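DNA-3-methyladenine glycosidase (Bacillus halodurans, PDB 2H56) belongs to the HhH-GPD superfamily of base excision DNA repair proteins and folds as a single, mostly helical chain. Local coordinates at residues A[153-156]-A[162-165]; A[21-26]-A[206-211]; A[53-58]-A[123-128]; A[60-65]-A[108-113]; A[34-39]-A[177-182]. One frame throughout, in Å; residues are numbered along the deposited sequence.

Contact 1: residues A[153-156]-A[162-165]; sequences MFMM and LDVL
Val-164 pushes its forked side chain at helix 148-157, and two selenomethionines (the labelled form of Met-155 and Met-156) receive one branch each. The valine crosses both chains at a slant. Its CG2 goes to Met-155, which it meets at both ends: CB lies 3.8 Å from Val-164 CG2, and the terminal CE comes equally near because the chain folds back at its last torsion (chi3 55°), curling round the methyl group. Met-156 takes the other branch in a different shape. Beyond CG it runs out straight, SE and CE both anti, and passes aslant over the CG1 side of the valine. Met-156 CG is 3.7 Å from Val-164 CB, and Met-156 CE reaches Val-164 CG1 at 3.6 Å. Which methyl goes to which methionine follows from the valine torsion: CG1 sits opposite the backbone N (chi1 178°), leaving CG2 beside that N. The contact is apolar and buried. Two polar groups of the loop have partners outside the contact: Val-164 N donates to Thr-203 OG1, and Asp-163 OD1 makes a salt bridge with Arg-161. Helix 148-157 is probably the second helix of the family's helix-hairpin-helix motif, with 133-141 as the first. Met-155 also packs on Val-136 and Ile-137 of helix 133-141, while Met-156 turns to Cys-206 of helix 202-219; the 162-165 loop lies against helices 148-157 and 202-219.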
# COMPACT_ATOMS: atom_id res chain seq x y z
N MSE A 153 -3.38 0.68 -0.92
CA MSE A 153 -2.14 0.02 -0.46
C MSE A 153 -1.93 -1.34 -1.13
O MSE A 153 -0.77 -1.74 -1.46
CB MSE A 153 -2.14 -0.19 1.04
CG MSE A 153 -2.28 1.05 1.81
SE MSE A 153 -0.75 2.19 1.58
CE MSE A 153 0.56 1.20 2.80
N PHE A 154 -3.06 -2.03 -1.33
CA PHE A 154 -3.05 -3.30 -2.02
C PHE A 154 -2.60 -3.16 -3.45
O PHE A 154 -1.84 -4.00 -3.93
CB PHE A 154 -4.43 -3.94 -2.00
CG PHE A 154 -4.48 -5.27 -2.68
CD1 PHE A 154 -3.99 -6.41 -2.03
CD2 PHE A 154 -5.04 -5.40 -3.94
CE1 PHE A 154 -4.01 -7.66 -2.67
CE2 PHE A 154 -5.07 -6.64 -4.58
CZ PHE A 154 -4.56 -7.77 -3.94
N MSE A 155 -3.06 -2.11 -4.13
CA MSE A 155 -2.71 -1.93 -5.52
C MSE A 155 -1.20 -1.67 -5.62
O MSE A 155 -0.57 -1.92 -6.67
CB MSE A 155 -3.44 -0.73 -6.15
CG MSE A 155 -4.93 -0.85 -6.28
SE MSE A 155 -5.70 0.56 -7.40
CE MSE A 155 -4.61 0.29 -9.03
N MSE A 156 -0.62 -1.10 -4.57
CA MSE A 156 0.76 -0.66 -4.72
C MSE A 156 1.65 -1.84 -4.39
O MSE A 156 2.40 -2.30 -5.22
CB MSE A 156 1.09 0.53 -3.83
CG MSE A 156 0.47 1.89 -4.24
SE MSE A 156 1.02 3.17 -2.88
CE MSE A 156 0.21 4.97 -3.33
N LEU A 162 1.92 1.35 -10.45
CA LEU A 162 2.68 2.57 -10.17
C LEU A 162 1.85 3.88 -10.24
O LEU A 162 2.38 4.97 -9.99
CB LEU A 162 3.89 2.63 -11.12
CG LEU A 162 4.85 1.44 -11.01
CD1 LEU A 162 6.08 1.65 -11.82
CD2 LEU A 162 5.26 1.21 -9.54
N ASP A 163 0.56 3.77 -10.54
CA ASP A 163 -0.30 4.95 -10.80
C ASP A 163 -1.38 5.16 -9.70
O ASP A 163 -2.56 5.39 -9.98
CB ASP A 163 -0.95 4.78 -12.16
CG ASP A 163 -1.83 3.51 -12.26
OD1 ASP A 163 -1.67 2.55 -11.46
OD2 ASP A 163 -2.70 3.49 -13.14
N VAL A 164 -0.94 5.09 -8.45
CA VAL A 164 -1.80 5.13 -7.28
C VAL A 164 -1.32 6.28 -6.37
O VAL A 164 -0.13 6.44 -6.15
CB VAL A 164 -1.69 3.78 -6.52
CG1 VAL A 164 -2.54 3.76 -5.23
CG2 VAL A 164 -2.05 2.59 -7.45
N LEU A 165 -2.23 7.08 -5.87
CA LEU A 165 -1.91 8.14 -4.93
C LEU A 165 -2.91 8.07 -3.75
O LEU A 165 -4.06 8.49 -3.91
CB LEU A 165 -2.04 9.46 -5.66
CG LEU A 165 -1.74 10.79 -4.96
CD1 LEU A 165 -0.25 11.00 -4.72
CD2 LEU A 165 -2.30 11.92 -5.83

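Contact 2: residues A[21-26]-A[206-211]; sequences PEVKTI and CLYLWK
Apolar packing of Val-23 and Ile-26 on the ring of Tyr-208 carries this meeting of two helices whose backbones stay well apart, the nearest CA atoms being 10.0 Å from each other (Val-23 and Tyr-208). The tyrosine does most of the bridging. Val-23 CG2 comes at the rim of its ring, near the ring plane, 3.9 Å from Tyr-208 CE2 and 4.0 Å from Tyr-208 OH, and the two side chains cross almost perpendicularly. Val-23 holds CG2 opposite its own carbonyl carbon and beside its backbone N, and this is the branch that does the touching. Ile-26, one helical turn further on, adds a looser, oblique approach, its CD1 lying 4.4 Å from Tyr-208 CD2.

The hydrogen bonds lie round the contact, not across it. Tyr-208 OH is hydrogen-bonded to Gly-41 O, which holds the outer end of the ring in place. Inside the first helical turn, Thr-25 OG1 donates to Pro-21 O at 3.1 Å; the same carbonyl accepts Thr-25 N, and the two donors come from opposite faces of its plane.

Helix 31-40 packs against both partners: Ile-37 touches Val-23, Ile-26 and Tyr-208 together. Val-43 of the short strand 43-46 packs on Tyr-208 as well, and Leu-209 turns from helix 202-219 toward helix 170-180.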
# COMPACT_ATOMS: atom_id res chain seq x y z
N PRO A 21 13.59 6.02 -15.40
CA PRO A 21 12.68 6.83 -16.19
C PRO A 21 11.40 7.21 -15.42
O PRO A 21 10.83 8.26 -15.65
CB PRO A 21 12.39 5.97 -17.41
CG PRO A 21 12.88 4.64 -17.12
CD PRO A 21 13.77 4.67 -15.95
N GLU A 22 10.99 6.40 -14.47
CA GLU A 22 9.85 6.78 -13.64
C GLU A 22 10.21 7.97 -12.75
O GLU A 22 9.44 8.91 -12.60
CB GLU A 22 9.37 5.59 -12.80
CG GLU A 22 8.91 4.39 -13.64
CD GLU A 22 10.03 3.37 -13.98
OE1 GLU A 22 11.22 3.70 -13.91
OE2 GLU A 22 9.71 2.21 -14.33
N VAL A 23 11.40 7.95 -12.17
CA VAL A 23 11.77 9.00 -11.26
C VAL A 23 11.95 10.27 -12.07
O VAL A 23 11.55 11.35 -11.64
CB VAL A 23 13.00 8.62 -10.40
CG1 VAL A 23 13.63 9.87 -9.80
CG2 VAL A 23 12.58 7.69 -9.31
N LYS A 24 12.52 10.13 -13.27
CA LYS A 24 12.75 11.29 -14.13
C LYS A 24 11.43 11.93 -14.51
O LYS A 24 11.31 13.14 -14.55
CB LYS A 24 13.55 10.92 -15.39
CG LYS A 24 14.99 10.43 -15.13
CD LYS A 24 16.09 11.44 -15.42
CE LYS A 24 17.45 10.73 -15.74
NZ LYS A 24 18.58 11.65 -16.16
N THR A 25 10.42 11.10 -14.74
CA THR A 25 9.10 11.60 -15.06
C THR A 25 8.48 12.35 -13.90
O THR A 25 8.00 13.48 -14.09
CB THR A 25 8.18 10.50 -15.50
OG1 THR A 25 8.62 10.06 -16.78
CG2 THR A 25 6.76 10.99 -15.61
N ILE A 26 8.52 11.77 -12.70
CA ILE A 26 7.86 12.39 -11.55
C ILE A 26 8.52 13.68 -11.12
O ILE A 26 7.88 14.53 -10.54
CB ILE A 26 7.74 11.45 -10.33
CG1 ILE A 26 9.10 11.07 -9.77
CG2 ILE A 26 6.94 10.19 -10.69
CD1 ILE A 26 9.01 10.57 -8.33
N CYS A 206 5.08 8.47 -4.01
CA CYS A 206 4.59 8.11 -2.69
C CYS A 206 5.64 7.40 -1.86
O CYS A 206 5.71 7.57 -0.65
CB CYS A 206 3.32 7.26 -2.79
SG CYS A 206 1.87 8.20 -3.34
N LEU A 207 6.45 6.57 -2.52
CA LEU A 207 7.56 5.95 -1.84
C LEU A 207 8.50 7.04 -1.28
O LEU A 207 8.97 6.94 -0.15
CB LEU A 207 8.32 5.03 -2.79
CG LEU A 207 7.55 3.83 -3.33
CD1 LEU A 207 8.40 3.07 -4.35
CD2 LEU A 207 7.13 2.95 -2.18
N TYR A 208 8.75 8.10 -2.03
CA TYR A 208 9.63 9.16 -1.54
C TYR A 208 8.97 9.98 -0.45
O TYR A 208 9.61 10.42 0.51
CB TYR A 208 10.10 10.06 -2.68
CG TYR A 208 11.18 9.40 -3.50
CD1 TYR A 208 12.48 9.29 -3.01
CD2 TYR A 208 10.90 8.86 -4.76
CE1 TYR A 208 13.47 8.70 -3.72
CE2 TYR A 208 11.92 8.24 -5.50
CZ TYR A 208 13.19 8.17 -4.97
OH TYR A 208 14.19 7.56 -5.66
N LEU A 209 7.66 10.17 -0.58
CA LEU A 209 6.95 10.89 0.46
C LEU A 209 7.09 10.12 1.77
O LEU A 209 7.39 10.72 2.82
CB LEU A 209 5.48 11.11 0.06
CG LEU A 209 5.23 12.19 -1.03
CD1 LEU A 209 3.77 12.60 -1.10
CD2 LEU A 209 6.05 13.42 -0.75
N TRP A 210 6.91 8.80 1.70
CA TRP A 210 7.04 7.97 2.89
C TRP A 210 8.43 8.08 3.49
O TRP A 210 8.58 8.11 4.71
CB TRP A 210 6.71 6.51 2.60
CG TRP A 210 5.30 6.22 2.76
CD1 TRP A 210 4.53 6.58 3.81
CD2 TRP A 210 4.45 5.53 1.85
NE1 TRP A 210 3.24 6.17 3.61
CE2 TRP A 210 3.17 5.51 2.41
CE3 TRP A 210 4.65 4.93 0.61
CZ2 TRP A 210 2.08 4.90 1.79
CZ3 TRP A 210 3.57 4.34 -0.03
CH2 TRP A 210 2.30 4.32 0.57
N LYS A 211 9.43 8.13 2.62
CA LYS A 211 10.82 8.26 3.04
C LYS A 211 10.99 9.61 3.76
O LYS A 211 11.56 9.68 4.86
CB LYS A 211 11.73 8.13 1.83
CG LYS A 211 12.97 7.31 2.09
CD LYS A 211 13.59 6.83 0.78
CE LYS A 211 14.95 6.20 1.02
NZ LYS A 211 14.85 4.83 1.60

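Contact 3: residues A[53-58]-A[123-128]; sequences QSLVSS and LDFTEL
Leu-55 reaches from helix 51-61 to Leu-123 and Phe-125, and the whole contact hangs on its CD1 methyl. Starting at CB, the bond points toward the 123-128 segment. CG follows with chi1 at -86°, beside the backbone N, and packs against the ring of Phe-154 in helix 148-157. There the leucine forks. CD2 stays on the Phe-154 side, whereas CD1 carries the chain straight on from CA (chi2 173°) and is therefore the branch that spans the gap. It ends facing two hydrophobic groups that lie side by side ahead of it. Leu-123 reaches back tip to tip, with its CD2 3.9 Å from Leu-55 CD1. Phe-125 offers its far rim: Leu-55 CD1 lies in the plane of the ring, 3.8 Å from Phe-125 CZ.

Phe-125 opens the short helix 125-128, and Asp-124 stands at its N-cap, accepting Thr-126 N on OD1 at 3.3 Å. That donor comes from well above the carboxylate plane, and the bond is bent, with an N-H...O angle of 140°. In helix 51-61, Ser-58 OG folds back onto Ser-54 O (2.7 Å), a carbonyl that already takes Ser-58 N from its other face.

Several helices close round the leucine. Val-114 of helix 105-119 also touches Leu-55, and Val-118 of that helix touches Phe-125; Leu-123 and Leu-128 lean on helix 133-141, so the short 125-128 helix is held between its chain neighbours.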
# COMPACT_ATOMS: atom_id res chain seq x y z
N GLN A 53 -3.59 -14.16 -1.30
CA GLN A 53 -2.85 -14.28 -0.05
C GLN A 53 -2.66 -12.91 0.58
O GLN A 53 -2.87 -12.73 1.77
CB GLN A 53 -1.51 -14.96 -0.34
CG GLN A 53 -0.66 -15.29 0.87
CD GLN A 53 0.11 -14.08 1.39
OE1 GLN A 53 0.75 -13.35 0.61
NE2 GLN A 53 0.06 -13.87 2.70
N SER A 54 -2.29 -11.94 -0.23
CA SER A 54 -2.14 -10.56 0.21
C SER A 54 -3.37 -9.96 0.80
O SER A 54 -3.27 -9.24 1.78
CB SER A 54 -1.72 -9.69 -0.95
OG SER A 54 -0.44 -10.08 -1.32
N LEU A 55 -4.53 -10.20 0.20
CA LEU A 55 -5.75 -9.60 0.73
C LEU A 55 -6.04 -10.18 2.12
O LEU A 55 -6.40 -9.46 3.05
CB LEU A 55 -6.94 -9.84 -0.20
CG LEU A 55 -7.15 -8.84 -1.32
CD1 LEU A 55 -8.25 -9.28 -2.27
CD2 LEU A 55 -7.48 -7.49 -0.68
N VAL A 56 -5.86 -11.48 2.27
CA VAL A 56 -6.14 -12.13 3.53
C VAL A 56 -5.18 -11.60 4.60
O VAL A 56 -5.60 -11.18 5.66
CB VAL A 56 -6.03 -13.65 3.40
CG1 VAL A 56 -6.19 -14.30 4.75
CG2 VAL A 56 -7.08 -14.14 2.41
N SER A 57 -3.89 -11.61 4.29
CA SER A 57 -2.89 -11.00 5.14
C SER A 57 -3.21 -9.52 5.45
O SER A 57 -3.04 -9.08 6.57
CB SER A 57 -1.53 -11.08 4.46
OG SER A 57 -0.50 -10.80 5.39
N SER A 58 -3.68 -8.76 4.48
CA SER A 58 -4.05 -7.38 4.75
C SER A 58 -5.18 -7.28 5.75
O SER A 58 -5.15 -6.41 6.63
CB SER A 58 -4.45 -6.65 3.47
OG SER A 58 -3.36 -6.65 2.55
N LEU A 123 -13.86 -10.88 -8.71
CA LEU A 123 -12.55 -10.29 -8.60
C LEU A 123 -11.48 -11.16 -9.27
O LEU A 123 -10.93 -12.04 -8.65
CB LEU A 123 -12.24 -10.11 -7.12
CG LEU A 123 -10.98 -9.38 -6.77
CD1 LEU A 123 -11.03 -7.92 -7.29
CD2 LEU A 123 -10.82 -9.49 -5.25
N ASP A 124 -11.21 -10.89 -10.56
CA ASP A 124 -10.18 -11.60 -11.34
C ASP A 124 -8.91 -10.74 -11.47
O ASP A 124 -8.89 -9.73 -12.18
CB ASP A 124 -10.73 -11.91 -12.74
CG ASP A 124 -9.63 -12.18 -13.76
OD1 ASP A 124 -8.68 -12.93 -13.44
OD2 ASP A 124 -9.72 -11.63 -14.89
N PHE A 125 -7.83 -11.17 -10.82
CA PHE A 125 -6.62 -10.33 -10.75
C PHE A 125 -5.90 -10.13 -12.09
O PHE A 125 -5.23 -9.11 -12.27
CB PHE A 125 -5.67 -10.86 -9.69
CG PHE A 125 -6.21 -10.75 -8.29
CD1 PHE A 125 -6.38 -9.49 -7.70
CD2 PHE A 125 -6.58 -11.89 -7.57
CE1 PHE A 125 -6.90 -9.38 -6.42
CE2 PHE A 125 -7.09 -11.78 -6.28
CZ PHE A 125 -7.25 -10.54 -5.71
N THR A 126 -6.03 -11.07 -13.04
CA THR A 126 -5.41 -10.85 -14.35
C THR A 126 -6.12 -9.76 -15.15
O THR A 126 -5.44 -8.89 -15.68
CB THR A 126 -5.32 -12.13 -15.22
OG1 THR A 126 -4.67 -13.17 -14.48
CG2 THR A 126 -4.56 -11.83 -16.51
N GLU A 127 -7.45 -9.78 -15.22
CA GLU A 127 -8.19 -8.68 -15.85
C GLU A 127 -7.85 -7.34 -15.19
O GLU A 127 -7.65 -6.33 -15.87
CB GLU A 127 -9.70 -8.91 -15.85
N LEU A 128 -7.73 -7.32 -13.87
CA LEU A 128 -7.37 -6.06 -13.18
C LEU A 128 -6.00 -5.46 -13.54
O LEU A 128 -5.86 -4.24 -13.62
CB LEU A 128 -7.50 -6.25 -11.67
CG LEU A 128 -8.93 -6.54 -11.22
CD1 LEU A 128 -8.98 -6.71 -9.71
CD2 LEU A 128 -9.85 -5.44 -11.70

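Contact 4: residues A[60-65]-A[108-113]; sequences VEQQLS and IEYIRH
The type II beta turn from Glu-61 to Leu-64, which leads from helix 51-61 toward helix 66-80, brings Gln-62 against Tyr-110 of helix 105-119. Gln-62 runs extended beyond CG and comes at the rim of the tyrosine: its OE1 lies near the ring plane, 3.7 Å from Tyr-110 CE2 and 3.8 Å from Tyr-110 CD2. The amide stands steeply to the ring, the two planes being 76° apart, so this is an oxygen meeting aromatic C-H edges and not an amide laid over a face. The other end of the amide has its own partner, a weak bond from Gln-62 NE2 to Gly-145 O, in what is probably the hairpin of the helix-hairpin-helix motif.

Two residues earlier, in the last turn of helix 51-61, the contact becomes apolar, and loose, with Val-60 CG2 4.3 Å from Ile-111 CD1. Ile-59 packs on both Tyr-110 and Ile-111, and Ile-72 of helix 66-80 covers Val-60 from its side. The junction is also pinned from helix 105-119 itself, because Lys-107 NZ donates to Val-60 O and Gln-62 O alike. Past the turn, Ser-65 caps the next helix, its OG accepting from Ala-68 N.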
# COMPACT_ATOMS: atom_id res chain seq x y z
N VAL A 60 -5.82 -9.57 8.10
CA VAL A 60 -5.31 -10.01 9.39
C VAL A 60 -4.55 -8.92 10.10
O VAL A 60 -4.61 -8.81 11.31
CB VAL A 60 -4.49 -11.29 9.27
CG1 VAL A 60 -3.78 -11.63 10.60
CG2 VAL A 60 -5.42 -12.42 8.88
N GLU A 61 -3.91 -8.06 9.33
CA GLU A 61 -3.11 -6.97 9.90
C GLU A 61 -3.92 -5.86 10.55
O GLU A 61 -3.45 -5.22 11.47
CB GLU A 61 -2.20 -6.35 8.83
CG GLU A 61 -1.04 -7.25 8.43
CD GLU A 61 -0.41 -6.89 7.10
OE1 GLU A 61 -0.59 -5.73 6.62
OE2 GLU A 61 0.27 -7.78 6.53
N GLN A 62 -5.11 -5.58 10.06
CA GLN A 62 -5.86 -4.44 10.62
C GLN A 62 -5.83 -4.38 12.15
O GLN A 62 -6.15 -5.36 12.82
CB GLN A 62 -7.32 -4.48 10.19
CG GLN A 62 -7.55 -4.30 8.68
CD GLN A 62 -8.92 -4.75 8.26
OE1 GLN A 62 -9.62 -5.43 9.02
NE2 GLN A 62 -9.32 -4.38 7.05
N GLN A 63 -5.46 -3.20 12.68
CA GLN A 63 -5.50 -2.84 14.09
C GLN A 63 -4.45 -3.58 14.92
O GLN A 63 -4.46 -3.52 16.14
CB GLN A 63 -6.90 -3.04 14.72
CG GLN A 63 -8.11 -2.41 14.00
CD GLN A 63 -9.49 -2.60 14.78
OE1 GLN A 63 -9.52 -2.93 15.97
NE2 GLN A 63 -10.60 -2.38 14.08
N LEU A 64 -3.51 -4.26 14.28
CA LEU A 64 -2.53 -5.01 15.04
C LEU A 64 -1.12 -4.62 14.65
O LEU A 64 -0.89 -4.23 13.53
CB LEU A 64 -2.74 -6.51 14.80
CG LEU A 64 -4.09 -7.08 15.24
CD1 LEU A 64 -4.13 -8.59 15.04
CD2 LEU A 64 -4.36 -6.67 16.68
N SER A 65 -0.17 -4.77 15.57
CA SER A 65 1.26 -4.64 15.22
C SER A 65 1.68 -5.73 14.23
O SER A 65 1.03 -6.76 14.11
CB SER A 65 2.13 -4.72 16.46
OG SER A 65 1.82 -5.86 17.26
N ILE A 108 -13.02 -12.52 10.16
CA ILE A 108 -13.49 -13.74 9.52
C ILE A 108 -14.53 -13.45 8.45
O ILE A 108 -14.44 -14.01 7.36
CB ILE A 108 -14.02 -14.74 10.53
CG1 ILE A 108 -12.82 -15.30 11.33
CG2 ILE A 108 -14.76 -15.85 9.78
CD1 ILE A 108 -13.20 -15.94 12.62
N GLU A 109 -15.48 -12.57 8.74
CA GLU A 109 -16.45 -12.16 7.74
C GLU A 109 -15.73 -11.53 6.52
O GLU A 109 -16.06 -11.84 5.37
CB GLU A 109 -17.47 -11.21 8.35
CG GLU A 109 -18.49 -10.60 7.33
CD GLU A 109 -19.60 -9.68 7.95
OE1 GLU A 109 -19.59 -9.46 9.19
OE2 GLU A 109 -20.48 -9.20 7.18
N TYR A 110 -14.74 -10.67 6.75
CA TYR A 110 -14.05 -10.06 5.63
C TYR A 110 -13.32 -11.11 4.79
O TYR A 110 -13.38 -11.08 3.57
CB TYR A 110 -13.05 -8.99 6.07
CG TYR A 110 -13.61 -7.92 6.99
CD1 TYR A 110 -14.96 -7.54 6.96
CD2 TYR A 110 -12.76 -7.28 7.90
CE1 TYR A 110 -15.44 -6.55 7.81
CE2 TYR A 110 -13.24 -6.28 8.76
CZ TYR A 110 -14.57 -5.94 8.72
OH TYR A 110 -15.00 -4.98 9.59
N ILE A 111 -12.63 -12.02 5.44
CA ILE A 111 -11.89 -13.06 4.72
C ILE A 111 -12.84 -13.94 3.88
O ILE A 111 -12.61 -14.22 2.70
CB ILE A 111 -11.06 -13.94 5.71
CG1 ILE A 111 -9.89 -13.11 6.25
CG2 ILE A 111 -10.53 -15.23 5.02
CD1 ILE A 111 -9.36 -13.54 7.62
N ARG A 112 -13.94 -14.36 4.50
CA ARG A 112 -14.96 -15.08 3.76
C ARG A 112 -15.45 -14.30 2.55
O ARG A 112 -15.65 -14.88 1.48
CB ARG A 112 -16.17 -15.40 4.63
CG ARG A 112 -15.94 -16.37 5.72
CD ARG A 112 -15.28 -17.65 5.27
NE ARG A 112 -15.10 -18.51 6.43
CZ ARG A 112 -14.41 -19.65 6.45
NH1 ARG A 112 -13.82 -20.10 5.33
NH2 ARG A 112 -14.32 -20.34 7.59
N HIS A 113 -15.63 -13.00 2.71
CA HIS A 113 -16.14 -12.21 1.62
C HIS A 113 -15.08 -12.15 0.51
O HIS A 113 -15.43 -12.16 -0.67
CB HIS A 113 -16.57 -10.83 2.10
CG HIS A 113 -17.63 -10.19 1.27
ND1 HIS A 113 -17.50 -8.92 0.73
CD2 HIS A 113 -18.85 -10.64 0.87
CE1 HIS A 113 -18.59 -8.62 0.05
NE2 HIS A 113 -19.41 -9.65 0.10

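Contact 5: residues A[34-39]-A[177-182]; sequences FQFIEI and KWLYGN
The indole of Trp-178 turns the edge of its six-membered ring toward the face of Phe-36, an offset edge-to-face pair joining two helices of the mostly helical HhH-GPD-type fold, helix 170-180 and helix 31-40. The ring centroids are 5.5 Å apart and the planes stand at 66°. Trp-178 CZ3 is the leading atom, 3.9 Å from both Phe-36 CD1 and Phe-36 CE1; Trp-178 CH2 follows at 4.1 Å from Phe-36 CE1. A third aromatic residue joins in from helix 202-219, Phe-216, which pairs edge-to-face with Phe-36 and also touches Trp-178. Another flat group, the Tyr-180 ring, has Leu-179 CG over one face, displaced toward the rim, while its OH bonds to Asp-30.

Leu-179 gives the other half of the grip. It crosses Phe-36 nearly at right angles and meets the root of that side chain, with Leu-179 CD1 3.6 Å from Phe-36 CB and 3.8 Å from Phe-36 CG. The phenylalanine is therefore held at its base by an aliphatic methyl and further out by an aromatic edge. Its ring comes to lie between helices because CG stands opposite the backbone N (chi1 178°).

The neighbouring polar groups are taken up by other parts of the chain. Leu-179 O accepts from Arg-32 NE on helix 31-40, a further tie between the same two helices. The rotation of the indole is held at its far end, where Trp-178 NE1 donates to Tyr-220 O.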
# COMPACT_ATOMS: atom_id res chain seq x y z
N PHE A 34 12.80 16.83 -6.96
CA PHE A 34 14.10 16.51 -7.50
C PHE A 34 15.23 16.71 -6.48
O PHE A 34 16.11 15.85 -6.35
CB PHE A 34 14.39 17.38 -8.73
CG PHE A 34 15.77 17.17 -9.30
CD1 PHE A 34 16.01 16.18 -10.22
CD2 PHE A 34 16.83 17.94 -8.87
CE1 PHE A 34 17.28 15.99 -10.72
CE2 PHE A 34 18.10 17.74 -9.36
CZ PHE A 34 18.31 16.76 -10.30
N GLN A 35 15.24 17.88 -5.82
CA GLN A 35 16.22 18.19 -4.77
C GLN A 35 16.21 17.11 -3.67
O GLN A 35 17.25 16.69 -3.17
CB GLN A 35 15.96 19.59 -4.17
CG GLN A 35 16.41 20.74 -5.07
CD GLN A 35 16.16 22.12 -4.48
OE1 GLN A 35 17.09 22.76 -3.98
NE2 GLN A 35 14.92 22.60 -4.55
N PHE A 36 15.02 16.64 -3.32
CA PHE A 36 14.88 15.63 -2.28
C PHE A 36 15.40 14.27 -2.71
O PHE A 36 16.13 13.62 -1.95
CB PHE A 36 13.42 15.47 -1.86
CG PHE A 36 13.22 14.41 -0.83
CD1 PHE A 36 13.86 14.50 0.39
CD2 PHE A 36 12.43 13.31 -1.07
CE1 PHE A 36 13.70 13.52 1.35
CE2 PHE A 36 12.27 12.31 -0.11
CZ PHE A 36 12.90 12.43 1.10
N ILE A 37 15.02 13.86 -3.92
CA ILE A 37 15.38 12.55 -4.45
C ILE A 37 16.88 12.44 -4.63
O ILE A 37 17.46 11.39 -4.34
CB ILE A 37 14.64 12.21 -5.77
CG1 ILE A 37 13.16 11.98 -5.51
CG2 ILE A 37 15.19 10.95 -6.40
CD1 ILE A 37 12.34 11.96 -6.76
N GLU A 38 17.54 13.51 -5.05
CA GLU A 38 18.99 13.41 -5.21
C GLU A 38 19.69 13.14 -3.84
O GLU A 38 20.65 12.40 -3.79
CB GLU A 38 19.60 14.59 -6.01
CG GLU A 38 19.51 14.39 -7.59
N ILE A 39 19.16 13.67 -2.74
CA ILE A 39 19.67 13.34 -1.42
C ILE A 39 19.19 11.94 -0.92
O ILE A 39 19.97 11.16 -0.36
CB ILE A 39 19.33 14.44 -0.39
CG1 ILE A 39 20.10 15.74 -0.68
CG2 ILE A 39 19.64 13.97 1.03
N LYS A 177 3.46 17.74 3.69
CA LYS A 177 3.70 18.94 4.51
C LYS A 177 5.18 19.25 4.62
O LYS A 177 5.59 20.39 4.57
CB LYS A 177 3.10 18.76 5.92
CG LYS A 177 1.59 18.90 5.95
CD LYS A 177 0.93 18.19 7.13
CE LYS A 177 1.22 18.85 8.45
NZ LYS A 177 0.47 18.14 9.52
N TRP A 178 5.99 18.21 4.77
CA TRP A 178 7.42 18.36 4.99
C TRP A 178 8.07 18.88 3.72
O TRP A 178 8.82 19.84 3.74
CB TRP A 178 8.02 17.00 5.37
CG TRP A 178 9.42 17.01 5.79
CD1 TRP A 178 9.90 17.14 7.06
CD2 TRP A 178 10.55 16.84 4.95
NE1 TRP A 178 11.27 17.08 7.06
CE2 TRP A 178 11.70 16.89 5.77
CE3 TRP A 178 10.72 16.66 3.58
CZ2 TRP A 178 12.98 16.76 5.26
CZ3 TRP A 178 11.99 16.55 3.09
CH2 TRP A 178 13.10 16.60 3.92
N LEU A 179 7.71 18.27 2.61
CA LEU A 179 8.32 18.56 1.32
C LEU A 179 7.75 19.81 0.59
O LEU A 179 8.42 20.39 -0.23
CB LEU A 179 8.16 17.30 0.45
CG LEU A 179 8.97 17.16 -0.84
CD1 LEU A 179 10.45 17.06 -0.54
CD2 LEU A 179 8.47 15.92 -1.54
N TYR A 180 6.52 20.21 0.89
CA TYR A 180 5.85 21.31 0.17
C TYR A 180 5.26 22.39 1.08
O TYR A 180 4.93 23.48 0.62
CB TYR A 180 4.74 20.75 -0.73
CG TYR A 180 5.22 19.78 -1.79
CD1 TYR A 180 5.85 20.23 -2.95
CD2 TYR A 180 5.04 18.41 -1.64
CE1 TYR A 180 6.30 19.31 -3.93
CE2 TYR A 180 5.46 17.51 -2.60
CZ TYR A 180 6.10 17.95 -3.74
OH TYR A 180 6.52 17.00 -4.64
N GLY A 181 5.06 22.09 2.36
CA GLY A 181 4.80 23.13 3.34
C GLY A 181 6.16 23.43 3.92
O GLY A 181 7.19 23.16 3.30
N ASN A 182 6.20 23.98 5.11
CA ASN A 182 7.49 24.01 5.74
C ASN A 182 7.34 23.18 6.99
O ASN A 182 7.67 23.61 8.09
CB ASN A 182 7.93 25.45 6.01
CG ASN A 182 9.41 25.56 6.25
OD1 ASN A 182 10.19 24.70 5.84
ND2 ASN A 182 9.81 26.62 6.93

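How the contacts relate
Contact 1 stands near the middle of the chain, its centre about 6 Å from the chain's own, and touches the groups on both sides. Met-156 CE reaches Cys-206 SG of contact 2 at 3.6 Å, while Phe-154 leans on Ser-54, Leu-55 and Phe-125 of contact 3. Contacts 2 and 5 form one cluster, their centres about 11 Å apart, where Leu-209 CD2 meets Leu-179 CD2 at 3.6 Å. Contacts 3 and 4 share helix 51-61 with centres about 14 Å apart and make the other cluster, across the chain's centre; contacts 4 and 5 are about 35 Å apart between centres. Contacts 1, 3 and 4 belong to the HhH-GPD part of the chain, and the loop closed by contact 2 encloses all the others.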